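Local coordinates for putative cell invasion protein with MAC/Perforin domain (Bacteroides thetaiotaomicron VPI-5482, PDB 3KK7), which is of uncharacterised function but belongs to the membrane-attack complex/perforin (MACPF) family and may act in cell invasion, at residues A[386-391]-A[418-423]. Numbering follows the deposited sequence.
Sequences KSNSGE and QSDEEL
D420, in the first part of helix 420-424, reaches across to the hairpin loop 386-391 and sets one carboxylate oxygen, OD2, against the side of S387. The tight part is this single place: OD2 lies 3.5 Å from S387 CB and 3.6 Å from S387 CA, while L393 of strand 392-401 is touched by both side chains. The other oxygen, OD1, forms a salt bridge with R385, whose NH2 also bonds Q418 O, so one arginine ties strand 376-386 to the approach to the helix. A chi1 of 79° swings S387 OG back over the serine's own backbone, into the turn; there S387 OG accepts a hydrogen bond from E391 N at 3.0 Å and shares one of 2.8 Å with S389 OG. That loop is a type I turn, S387 to G390, connecting two antiparallel strands of the D2 region. Toward solvent the contact thins: N388 N stays 3.7 Å from D420 OD2, and N388 ND2 approaches that oxygen no closer than 4.5 Å. With the serine hydroxyl engaged within the loop, the carboxylate meets S387 through the serine's CB and CA; this contact is mostly van der Waals, and R385 probably supplies much of the polar attraction.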
ATOM      1  N   LYS A 386       6.652  25.769  26.360  1.00 36.55           N
ATOM      2  CA  LYS A 386       7.792  26.425  27.011  1.00 36.21           C
ATOM      3  C   LYS A 386       7.302  27.465  28.004  1.00 34.61           C
ATOM      4  O   LYS A 386       6.408  28.243  27.691  1.00 34.08           O
ATOM      5  CB  LYS A 386       8.714  27.137  25.996  1.00 36.81           C
ATOM      6  CG  LYS A 386       9.431  26.192  25.058  1.00 39.17           C
ATOM      7  CD  LYS A 386      10.833  26.645  24.626  1.00 41.66           C
ATOM      8  CE  LYS A 386      11.578  25.412  24.038  1.00 43.08           C
ATOM      9  NZ  LYS A 386      12.710  25.754  23.116  1.00 44.72           N
ATOM     10  N   SER A 387       7.929  27.491  29.177  1.00 33.09           N
ATOM     11  CA  SER A 387       7.654  28.503  30.186  1.00 31.99           C
ATOM     12  C   SER A 387       8.143  29.851  29.687  1.00 31.08           C
ATOM     13  O   SER A 387       8.838  29.930  28.680  1.00 30.15           O
ATOM     14  CB  SER A 387       8.344  28.154  31.526  1.00 32.02           C
ATOM     15  OG  SER A 387       9.732  28.462  31.533  1.00 30.91           O
ATOM     16  N   ASN A 388       7.794  30.913  30.400  1.00 30.48           N
ATOM     17  CA  ASN A 388       8.302  32.220  30.034  1.00 30.16           C
ATOM     18  C   ASN A 388       9.775  32.392  30.417  1.00 30.63           C
ATOM     19  O   ASN A 388      10.354  33.450  30.173  1.00 30.39           O
ATOM     20  CB  ASN A 388       7.445  33.335  30.624  1.00 29.84           C
ATOM     21  CG  ASN A 388       7.487  33.378  32.131  1.00 28.22           C
ATOM     22  OD1 ASN A 388       8.517  33.119  32.747  1.00 24.49           O
ATOM     23  ND2 ASN A 388       6.365  33.745  32.732  1.00 26.62           N
ATOM     24  N   SER A 389      10.371  31.379  31.043  1.00 30.78           N
ATOM     25  CA  SER A 389      11.805  31.378  31.263  1.00 31.49           C
ATOM     26  C   SER A 389      12.499  30.494  30.205  1.00 31.76           C
ATOM     27  O   SER A 389      13.724  30.386  30.172  1.00 31.60           O
ATOM     28  CB  SER A 389      12.146  30.958  32.703  1.00 31.44           C
ATOM     29  OG  SER A 389      11.829  29.598  32.968  1.00 33.03           O
ATOM     30  N   GLY A 390      11.713  29.894  29.321  1.00 32.12           N
ATOM     31  CA  GLY A 390      12.252  29.134  28.206  1.00 32.67           C
ATOM     32  C   GLY A 390      12.345  27.667  28.507  1.00 33.49           C
ATOM     33  O   GLY A 390      12.948  26.921  27.758  1.00 33.36           O
ATOM     34  N   GLU A 391      11.703  27.243  29.586  1.00 34.83           N
ATOM     35  CA  GLU A 391      11.831  25.872  30.070  1.00 35.83           C
ATOM     36  C   GLU A 391      10.753  24.958  29.472  1.00 36.27           C
ATOM     37  O   GLU A 391       9.559  25.308  29.447  1.00 35.72           O
ATOM     38  CB  GLU A 391      11.783  25.874  31.604  1.00 36.20           C
ATOM     39  CG  GLU A 391      11.647  24.515  32.288  1.00 37.86           C
ATOM     40  CD  GLU A 391      11.864  24.603  33.795  1.00 40.83           C
ATOM     41  OE1 GLU A 391      12.164  25.712  34.309  1.00 42.20           O
ATOM     42  OE2 GLU A 391      11.745  23.556  34.468  1.00 43.31           O
ATOM     43  N   GLN A 418      -3.250  24.354  32.935  1.00 49.61           N
ATOM     44  CA  GLN A 418      -2.522  24.349  34.195  1.00 49.17           C
ATOM     45  C   GLN A 418      -1.396  25.377  34.187  1.00 48.91           C
ATOM     46  O   GLN A 418      -0.799  25.663  33.151  1.00 49.13           O
ATOM     47  CB  GLN A 418      -1.980  22.953  34.500  1.00 49.14           C
ATOM     48  CG  GLN A 418      -3.051  21.852  34.483  1.00 49.00           C
ATOM     49  CD  GLN A 418      -2.600  20.575  35.180  1.00 48.85           C
ATOM     50  OE1 GLN A 418      -2.074  19.656  34.549  1.00 46.87           O
ATOM     51  NE2 GLN A 418      -2.794  20.523  36.497  1.00 50.14           N
ATOM     52  N   SER A 419      -1.124  25.933  35.356  1.00 48.63           N
ATOM     53  CA  SER A 419      -0.115  26.962  35.514  1.00 48.46           C
ATOM     54  C   SER A 419       1.270  26.363  35.409  1.00 48.46           C
ATOM     55  O   SER A 419       1.521  25.278  35.938  1.00 48.62           O
ATOM     56  CB  SER A 419      -0.239  27.603  36.894  1.00 48.38           C
ATOM     57  OG  SER A 419       0.155  26.680  37.899  1.00 48.09           O
ATOM     58  N   ASP A 420       2.170  27.094  34.760  1.00 48.38           N
ATOM     59  CA  ASP A 420       3.578  26.710  34.647  1.00 48.35           C
ATOM     60  C   ASP A 420       4.101  25.839  35.811  1.00 48.56           C
ATOM     61  O   ASP A 420       4.626  24.749  35.582  1.00 48.40           O
ATOM     62  CB  ASP A 420       4.453  27.969  34.497  1.00 47.99           C
ATOM     63  CG  ASP A 420       4.541  28.475  33.051  1.00 47.86           C
ATOM     64  OD1 ASP A 420       3.805  27.971  32.153  1.00 46.57           O
ATOM     65  OD2 ASP A 420       5.378  29.388  32.820  1.00 47.03           O
ATOM     66  N   GLU A 421       3.932  26.305  37.051  1.00 48.80           N
ATOM     67  CA  GLU A 421       4.555  25.645  38.222  1.00 48.86           C
ATOM     68  C   GLU A 421       4.018  24.242  38.472  1.00 48.12           C
ATOM     69  O   GLU A 421       4.750  23.371  38.935  1.00 48.07           O
ATOM     70  CB  GLU A 421       4.431  26.511  39.489  1.00 49.40           C
ATOM     71  CG  GLU A 421       5.426  27.707  39.545  1.00 51.07           C
ATOM     72  CD  GLU A 421       5.195  28.774  38.444  1.00 53.44           C
ATOM     73  OE1 GLU A 421       4.082  28.836  37.868  1.00 55.02           O
ATOM     74  OE2 GLU A 421       6.133  29.557  38.155  1.00 54.51           O
ATOM     75  N   GLU A 422       2.749  24.024  38.149  1.00 47.48           N
ATOM     76  CA  GLU A 422       2.155  22.694  38.244  1.00 47.03           C
ATOM     77  C   GLU A 422       2.829  21.719  37.277  1.00 46.21           C
ATOM     78  O   GLU A 422       3.317  20.656  37.678  1.00 46.46           O
ATOM     79  CB  GLU A 422       0.664  22.758  37.942  1.00 47.24           C
ATOM     80  CG  GLU A 422      -0.136  23.554  38.957  1.00 48.27           C
ATOM     81  CD  GLU A 422      -1.604  23.658  38.576  1.00 49.98           C
ATOM     82  OE1 GLU A 422      -2.071  22.800  37.782  1.00 51.08           O
ATOM     83  OE2 GLU A 422      -2.286  24.589  39.074  1.00 49.50           O
ATOM     84  N   LEU A 423       2.858  22.101  36.002  1.00 45.05           N
ATOM     85  CA  LEU A 423       3.487  21.292  34.950  1.00 43.96           C
ATOM     86  C   LEU A 423       4.963  21.006  35.241  1.00 42.95           C
ATOM     87  O   LEU A 423       5.427  19.887  35.037  1.00 42.94           O
ATOM     88  CB  LEU A 423       3.332  21.974  33.574  1.00 43.88           C
ATOM     89  CG  LEU A 423       1.909  22.155  33.006  1.00 43.43           C
ATOM     90  CD1 LEU A 423       1.882  23.224  31.920  1.00 42.47           C
ATOM     91  CD2 LEU A 423       1.337  20.838  32.473  1.00 42.45           C
TER